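Local coordinates for protein molinate hydrolase (Gulosibacter molinativorax, PDB 4UB9) that probably hydrolyses the thiocarbamate herbicide molinate, as a zinc-containing member of the amidohydrolase family with a TIM-barrel fold, at residues F185-P188 and S189-A192; P345-F349 and S350-H354; T144-L148 and E149-I153. All coordinates share one frame; numbering follows the deposited sequence.

Contact 1: residues F185-P188 and S189-A192; sequences FMRP and SMQA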
loop_
_atom_site.group_PDB
_atom_site.type_symbol
_atom_site.label_atom_id
_atom_site.label_comp_id
_atom_site.label_asym_id
_atom_site.label_seq_id
_atom_site.Cartn_x
_atom_site.Cartn_y
_atom_site.Cartn_z
ATOM N N PHE A 185 2.156 -14.085 -6.231
ATOM C CA PHE A 185 0.998 -13.529 -6.915
ATOM C C PHE A 185 0.683 -12.124 -6.452
ATOM O O PHE A 185 -0.326 -11.597 -6.781
ATOM C CB PHE A 185 -0.217 -14.410 -6.693
ATOM C CG PHE A 185 -0.123 -15.747 -7.367
ATOM C CD1 PHE A 185 0.681 -16.740 -6.846
ATOM C CD2 PHE A 185 -0.862 -16.010 -8.516
ATOM C CE1 PHE A 185 0.723 -17.986 -7.436
ATOM C CE2 PHE A 185 -0.808 -17.236 -9.127
ATOM C CZ PHE A 185 0.006 -18.233 -8.601
ATOM N N MET A 186 1.594 -11.497 -5.757
ATOM C CA MET A 186 1.413 -10.115 -5.404
ATOM C C MET A 186 1.871 -9.141 -6.482
ATOM O O MET A 186 2.646 -9.485 -7.374
ATOM C CB MET A 186 2.204 -9.801 -4.146
ATOM C CG MET A 186 1.526 -10.249 -2.873
ATOM S SD MET A 186 2.611 -10.129 -1.410
ATOM C CE MET A 186 3.590 -8.678 -1.664
ATOM N N ARG A 187 1.395 -7.909 -6.356
ATOM C CA ARG A 187 1.996 -6.735 -7.021
ATOM C C ARG A 187 2.224 -5.696 -5.968
ATOM O O ARG A 187 1.606 -5.740 -4.925
ATOM C CB ARG A 187 1.085 -6.164 -8.127
ATOM C CG ARG A 187 0.641 -7.227 -9.115
ATOM C CD ARG A 187 0.076 -6.595 -10.363
ATOM N NE ARG A 187 -0.601 -7.596 -11.160
ATOM C CZ ARG A 187 -1.414 -7.339 -12.175
ATOM N NH1 ARG A 187 -1.604 -6.099 -12.584
ATOM N NH2 ARG A 187 -2.036 -8.342 -12.789
ATOM N N PRO A 188 3.070 -4.713 -6.247
ATOM C CA PRO A 188 3.336 -3.700 -5.247
ATOM C C PRO A 188 2.073 -3.096 -4.631
ATOM O O PRO A 188 2.010 -2.925 -3.420
ATOM C CB PRO A 188 4.116 -2.622 -6.032
ATOM C CG PRO A 188 4.790 -3.390 -7.138
ATOM C CD PRO A 188 3.743 -4.406 -7.532
ATOM N N SER A 189 1.087 -2.783 -5.451
ATOM C CA SER A 189 -0.135 -2.209 -4.922
ATOM C C SER A 189 -1.281 -3.250 -4.738
ATOM O O SER A 189 -2.374 -2.886 -4.300
ATOM C CB SER A 189 -0.635 -1.123 -5.847
ATOM O OG SER A 189 -1.132 -1.771 -7.008
ATOM N N MET A 190 -1.026 -4.515 -5.043
ATOM C CA MET A 190 -2.008 -5.562 -4.847
ATOM C C MET A 190 -1.508 -6.632 -3.894
ATOM O O MET A 190 -0.712 -7.493 -4.260
ATOM C CB MET A 190 -2.328 -6.251 -6.140
ATOM C CG MET A 190 -2.937 -5.347 -7.170
ATOM S SD MET A 190 -3.476 -6.340 -8.584
ATOM C CE MET A 190 -3.749 -4.925 -9.670
ATOM N N GLN A 191 -2.036 -6.623 -2.686
ATOM C CA GLN A 191 -1.601 -7.541 -1.653
ATOM C C GLN A 191 -2.820 -8.100 -0.953
ATOM O O GLN A 191 -3.283 -7.576 0.085
ATOM C CB GLN A 191 -0.682 -6.804 -0.660
ATOM C CG GLN A 191 0.618 -6.290 -1.263
ATOM C CD GLN A 191 1.480 -5.457 -0.302
ATOM O OE1 GLN A 191 2.178 -4.514 -0.716
ATOM N NE2 GLN A 191 1.356 -5.728 0.960
ATOM N N ALA A 192 -3.319 -9.170 -1.504
ATOM C CA ALA A 192 -4.570 -9.747 -1.020
ATOM C C ALA A 192 -4.615 -10.029 0.474
ATOM O O ALA A 192 -5.649 -9.823 1.133
ATOM C CB ALA A 192 -4.864 -10.996 -1.774
#
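R187 and M190 are the first and last residues of a type I beta turn, with P188 and S189 at its corners, and they pair across it as in a tight two-residue hairpin. Two backbone hydrogen bonds establish the antiparallel hydrogen-bonded pair. R187 N donates to M190 O at 3.0 Å in a nearly straight bond (166° at the hydrogen), whereas M190 N returns to R187 O at 2.9 Å with a more bent path (141°). The ring of P188 restrains phi to the value that the second residue of the turn needs. The bridge is single; beyond it, M186 CA approaches M190 O at 3.6 Å as a CA-H...O contact.

The side chains of R187 and M190 leave the pair side by side and run the same way. In both, CG lies anti to the carbonyl carbon (chi1 -52° in R187), and both chains continue extended, which brings the thioether level with the guanidinium. M190 SD lies 4.0 Å above one face of that flat group, towards its rim, and M190 CE comes within 3.8 Å of R187 NH1. The polar end of R187 is held from outside the turn, where NE is hydrogen-bonded to M107 O. On another part of this loop, M186 bends at its last torsion and sets CE 3.8 Å from Q191 CG.

The turn lies at the surface of the chain, about 25 Å from its centre, in the loop that links strand 174-175 to helix 198-209. Other subunits pack against it: M190 meets T194 of the second subunit, and P188 and Q191 pack on Q191 and P188 of the third. Q191 O bonds to T194 OG1 of its own chain, just ahead of helix 198-209.

Contact 2: residues P345-F349 and S350-H354; sequences PFADF and SGRVH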
loop_
_atom_site.group_PDB
_atom_site.type_symbol
_atom_site.label_atom_id
_atom_site.label_comp_id
_atom_site.label_asym_id
_atom_site.label_seq_id
_atom_site.Cartn_x
_atom_site.Cartn_y
_atom_site.Cartn_z
ATOM N N PRO A 345 1.135 -3.516 -17.102
ATOM C CA PRO A 345 2.260 -4.154 -16.404
ATOM C C PRO A 345 2.752 -5.485 -17.017
ATOM O O PRO A 345 3.902 -5.843 -16.844
ATOM C CB PRO A 345 1.730 -4.356 -14.966
ATOM C CG PRO A 345 0.264 -4.208 -15.060
ATOM C CD PRO A 345 -0.016 -3.302 -16.223
ATOM N N PHE A 346 1.880 -6.186 -17.717
ATOM C CA PHE A 346 2.243 -7.411 -18.415
ATOM C C PHE A 346 2.599 -7.236 -19.887
ATOM O O PHE A 346 2.647 -8.190 -20.646
ATOM C CB PHE A 346 1.116 -8.414 -18.306
ATOM C CG PHE A 346 0.999 -9.069 -16.966
ATOM C CD1 PHE A 346 1.698 -8.595 -15.847
ATOM C CD2 PHE A 346 0.129 -10.143 -16.806
ATOM C CE1 PHE A 346 1.553 -9.198 -14.598
ATOM C CE2 PHE A 346 -0.029 -10.743 -15.568
ATOM C CZ PHE A 346 0.687 -10.271 -14.461
ATOM N N ALA A 347 2.910 -6.021 -20.288
ATOM C CA ALA A 347 3.326 -5.770 -21.668
ATOM C C ALA A 347 4.628 -6.478 -22.019
ATOM O O ALA A 347 4.823 -6.919 -23.154
ATOM C CB ALA A 347 3.506 -4.286 -21.892
ATOM N N ASP A 348 5.485 -6.599 -21.015
ATOM C CA ASP A 348 6.747 -7.339 -21.094
ATOM C C ASP A 348 6.644 -8.862 -21.177
ATOM O O ASP A 348 7.647 -9.529 -21.414
ATOM C CB ASP A 348 7.605 -7.034 -19.872
ATOM C CG ASP A 348 8.462 -5.816 -20.058
ATOM O OD1 ASP A 348 8.444 -5.236 -21.165
ATOM O OD2 ASP A 348 9.149 -5.441 -19.078
ATOM N N PHE A 349 5.462 -9.387 -20.922
ATOM C CA PHE A 349 5.229 -10.827 -20.879
ATOM C C PHE A 349 5.554 -11.415 -22.246
ATOM O O PHE A 349 6.395 -12.303 -22.350
ATOM C CB PHE A 349 3.785 -11.048 -20.474
ATOM C CG PHE A 349 3.433 -12.431 -20.025
ATOM C CD1 PHE A 349 3.473 -13.515 -20.906
ATOM C CD2 PHE A 349 2.901 -12.635 -18.740
ATOM C CE1 PHE A 349 3.064 -14.792 -20.495
ATOM C CE2 PHE A 349 2.500 -13.907 -18.314
ATOM C CZ PHE A 349 2.584 -14.993 -19.189
ATOM N N SER A 350 4.966 -10.861 -23.299
ATOM C CA SER A 350 5.165 -11.339 -24.694
ATOM C C SER A 350 5.599 -10.301 -25.706
ATOM O O SER A 350 5.843 -10.622 -26.867
ATOM C CB SER A 350 3.885 -11.923 -25.207
ATOM O OG SER A 350 3.382 -12.871 -24.270
ATOM N N GLY A 351 5.758 -9.075 -25.238
ATOM C CA GLY A 351 6.152 -7.997 -26.092
ATOM C C GLY A 351 7.631 -7.739 -26.156
ATOM O O GLY A 351 8.464 -8.451 -25.544
ATOM N N ARG A 352 7.955 -6.701 -26.935
ATOM C CA ARG A 352 9.333 -6.216 -27.164
ATOM C C ARG A 352 10.280 -7.409 -27.500
ATOM O O ARG A 352 10.026 -8.159 -28.429
ATOM C CB ARG A 352 9.857 -5.363 -25.975
ATOM C CG ARG A 352 9.062 -4.113 -25.621
ATOM C CD ARG A 352 7.832 -4.475 -24.779
ATOM N NE ARG A 352 6.909 -3.363 -24.545
ATOM C CZ ARG A 352 6.658 -2.805 -23.353
ATOM N NH1 ARG A 352 7.239 -3.255 -22.245
ATOM N NH2 ARG A 352 5.797 -1.787 -23.267
ATOM N N VAL A 353 11.324 -7.600 -26.695
ATOM C CA VAL A 353 12.326 -8.628 -26.942
ATOM C C VAL A 353 11.773 -10.031 -26.936
ATOM O O VAL A 353 12.246 -10.886 -27.672
ATOM C CB VAL A 353 13.490 -8.502 -25.942
ATOM C CG1 VAL A 353 14.454 -9.666 -26.080
ATOM C CG2 VAL A 353 14.217 -7.165 -26.161
ATOM N N HIS A 354 10.723 -10.272 -26.169
ATOM C CA HIS A 354 10.135 -11.611 -26.172
ATOM C C HIS A 354 9.380 -11.913 -27.441
ATOM O O HIS A 354 9.233 -13.084 -27.851
ATOM C CB HIS A 354 9.214 -11.832 -24.982
ATOM C CG HIS A 354 9.912 -11.703 -23.676
ATOM N ND1 HIS A 354 9.238 -11.638 -22.481
ATOM C CD2 HIS A 354 11.220 -11.515 -23.377
ATOM C CE1 HIS A 354 10.103 -11.472 -21.498
ATOM N NE2 HIS A 354 11.308 -11.384 -22.018
HETATM O O HOH W 1 3.019 -8.935 -23.237
#
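H354 reaches back from the start of helix 353-363 to the backbone of F349, and the hydrogen bonds are the first group of contacts. H354 ND1 donates to F349 O at 2.9 Å in a straight bond (165° at the hydrogen); the oxygen lies in the plane of the imidazole, while the donor stands above the carbonyl plane. The other ring nitrogen, NE2, is hydrogen-bonded to Q308 N, so both ring nitrogens are gripped and the rotation of the ring is fixed. Replacing this histidine by alanine would probably leave F349 O and Q308 N without these mates and open a gap between helix 353-363 and the turn before it. G351 N makes a weak bond to A347 O at 3.1 Å, and a water joins F346 O and, weakly, A347 O to S350 N.

Charge forms the second group. R352 NH1 meets D348 OD1 at 2.6 Å in a salt bridge; the oxygen lies at the guanidinium edge but is met from above the carboxylate plane, the two groups being turned 76° apart. Each charge has a second partner, R254 for D348 and D340 for R352. Packing adds A347 CB, a methyl 3.5 Å above one guanidinium face of R352, towards its rim.

Together these bonds tie the short, weakly bonded helix 347-350 to helix 353-363, whose N-cap is R352, beside the zinc site of this amidohydrolase: the F349 side chain lies about 6 Å from the metal.

Contact 3: residues T144-L148 and E149-I153; sequences TWNAL and EPVTI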
loop_
_atom_site.group_PDB
_atom_site.type_symbol
_atom_site.label_atom_id
_atom_site.label_comp_id
_atom_site.label_asym_id
_atom_site.label_seq_id
_atom_site.Cartn_x
_atom_site.Cartn_y
_atom_site.Cartn_z
ATOM N N THR A 144 -1.173 -27.176 -15.975
ATOM C CA THR A 144 0.223 -26.998 -15.581
ATOM C C THR A 144 0.377 -26.378 -14.172
ATOM O O THR A 144 1.463 -26.292 -13.607
ATOM C CB THR A 144 0.802 -26.130 -16.706
ATOM O OG1 THR A 144 1.464 -26.973 -17.665
ATOM C CG2 THR A 144 1.634 -25.106 -16.263
ATOM N N TRP A 145 -0.745 -25.954 -13.619
ATOM C CA TRP A 145 -0.815 -25.396 -12.280
ATOM C C TRP A 145 -2.260 -25.309 -11.811
ATOM O O TRP A 145 -3.103 -24.636 -12.404
ATOM C CB TRP A 145 -0.203 -23.994 -12.159
ATOM C CG TRP A 145 -0.260 -23.455 -10.711
ATOM C CD1 TRP A 145 0.574 -23.781 -9.691
ATOM C CD2 TRP A 145 -1.207 -22.556 -10.168
ATOM N NE1 TRP A 145 0.216 -23.132 -8.550
ATOM C CE2 TRP A 145 -0.866 -22.353 -8.820
ATOM C CE3 TRP A 145 -2.295 -21.880 -10.694
ATOM C CZ2 TRP A 145 -1.581 -21.507 -7.989
ATOM C CZ3 TRP A 145 -3.009 -21.049 -9.879
ATOM C CH2 TRP A 145 -2.654 -20.874 -8.532
ATOM N N ASN A 146 -2.514 -25.989 -10.718
ATOM C CA ASN A 146 -3.835 -26.108 -10.178
ATOM C C ASN A 146 -3.710 -26.689 -8.790
ATOM O O ASN A 146 -2.618 -27.076 -8.379
ATOM C CB ASN A 146 -4.671 -27.021 -11.059
ATOM C CG ASN A 146 -6.155 -26.704 -10.989
ATOM O OD1 ASN A 146 -6.701 -26.410 -9.923
ATOM N ND2 ASN A 146 -6.814 -26.761 -12.133
ATOM N N ALA A 147 -4.833 -26.767 -8.091
ATOM C CA ALA A 147 -4.899 -27.449 -6.801
ATOM C C ALA A 147 -5.102 -28.943 -6.990
ATOM O O ALA A 147 -6.065 -29.383 -7.624
ATOM C CB ALA A 147 -6.006 -26.892 -5.960
ATOM N N LEU A 148 -4.202 -29.719 -6.392
ATOM C CA LEU A 148 -4.155 -31.139 -6.606
ATOM C C LEU A 148 -5.466 -31.851 -6.343
ATOM O O LEU A 148 -5.923 -32.635 -7.159
ATOM C CB LEU A 148 -3.039 -31.772 -5.777
ATOM C CG LEU A 148 -2.784 -33.261 -6.054
ATOM C CD1 LEU A 148 -2.398 -33.553 -7.501
ATOM C CD2 LEU A 148 -1.689 -33.751 -5.141
ATOM N N GLU A 149 -6.048 -31.637 -5.180
ATOM C CA GLU A 149 -7.254 -32.365 -4.811
ATOM C C GLU A 149 -8.394 -32.209 -5.854
ATOM O O GLU A 149 -8.873 -33.207 -6.378
ATOM C CB GLU A 149 -7.697 -32.008 -3.375
ATOM C CG GLU A 149 -8.993 -32.679 -2.898
ATOM C CD GLU A 149 -9.511 -32.117 -1.561
ATOM O OE1 GLU A 149 -8.833 -32.322 -0.538
ATOM O OE2 GLU A 149 -10.587 -31.482 -1.516
ATOM N N PRO A 150 -8.825 -30.984 -6.156
ATOM C CA PRO A 150 -9.977 -30.871 -7.057
ATOM C C PRO A 150 -9.660 -31.207 -8.496
ATOM O O PRO A 150 -10.529 -31.685 -9.193
ATOM C CB PRO A 150 -10.376 -29.404 -6.951
ATOM C CG PRO A 150 -9.207 -28.705 -6.373
ATOM C CD PRO A 150 -8.487 -29.699 -5.528
ATOM N N VAL A 151 -8.428 -30.980 -8.932
ATOM C CA VAL A 151 -8.082 -31.345 -10.288
ATOM C C VAL A 151 -8.046 -32.863 -10.462
ATOM O O VAL A 151 -8.417 -33.389 -11.501
ATOM C CB VAL A 151 -6.784 -30.693 -10.758
ATOM C CG1 VAL A 151 -5.559 -31.430 -10.271
ATOM C CG2 VAL A 151 -6.751 -30.608 -12.287
ATOM N N THR A 152 -7.632 -33.570 -9.423
ATOM C CA THR A 152 -7.666 -35.039 -9.416
ATOM C C THR A 152 -9.102 -35.548 -9.508
ATOM O O THR A 152 -9.459 -36.340 -10.380
ATOM C CB THR A 152 -7.045 -35.610 -8.121
ATOM O OG1 THR A 152 -5.685 -35.222 -8.058
ATOM C CG2 THR A 152 -7.110 -37.132 -8.079
ATOM N N ILE A 153 -9.946 -35.051 -8.616
ATOM C CA ILE A 153 -11.387 -35.377 -8.643
ATOM C C ILE A 153 -11.993 -35.194 -10.047
ATOM O O ILE A 153 -12.727 -36.041 -10.546
ATOM C CB ILE A 153 -12.178 -34.528 -7.653
ATOM C CG1 ILE A 153 -11.823 -34.981 -6.235
ATOM C CG2 ILE A 153 -13.678 -34.679 -7.879
ATOM C CD1 ILE A 153 -12.318 -34.083 -5.120
#
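A147 and V151 close the first turn of helix 148-159, at a beta-to-alpha junction of the TIM-barrel fold that follows strand 138-143. V151 N donates to A147 O at 3.1 Å, nearly along the C=O axis, which places A147 at the N-cap. The next carbonyl, L148 O, takes two bonds from T152, one from the backbone N at 3.0 Å and one from OG1 at 2.7 Å, arriving from opposite faces of the carbonyl plane. T152 OG1 lies beside its own backbone N (chi1 -62°), the position from which a helical threonine can reach back one turn. Apolar contact joins A147 CB to P150 CG at 3.7 Å, and V151 CG2 comes 3.9 Å from N146 ND2.

Further out, F170 of strand 167-170 is touched by L148, V151 and T152, and helix 122-135 meets P150 through Y122 and I126. E149 OE2 is hydrogen-bonded to N493 ND2 of the second subunit. Two hydrogen bonds position the N146 amide: its ND2 bonds to D143 OD2, and its OD1 accepts A147 N at 2.6 Å, in the carbonyl plane and on a lone pair.

The three contacts are in series along the chain, contact 3 first and contact 2 last, yet contact 1 touches both others. R187 of contact 1 packs on contact 2, with NH1 3.6 Å from P345 CG and NH2 3.7 Å from F346 CZ. Elsewhere in the same loop, F185 CZ meets W145 CZ2 of contact 3 at 3.7 Å. Contacts 2 and 3 do not touch, their nearest atoms being about 11 Å apart. Contact 2 borders the metal centre: the F349 side chain is about 5 Å from that of the zinc ligand H302, whereas the side chains of R187 and N146 are each about 13 Å from the zinc ion. Contacts 1 and 3 both reach the second subunit.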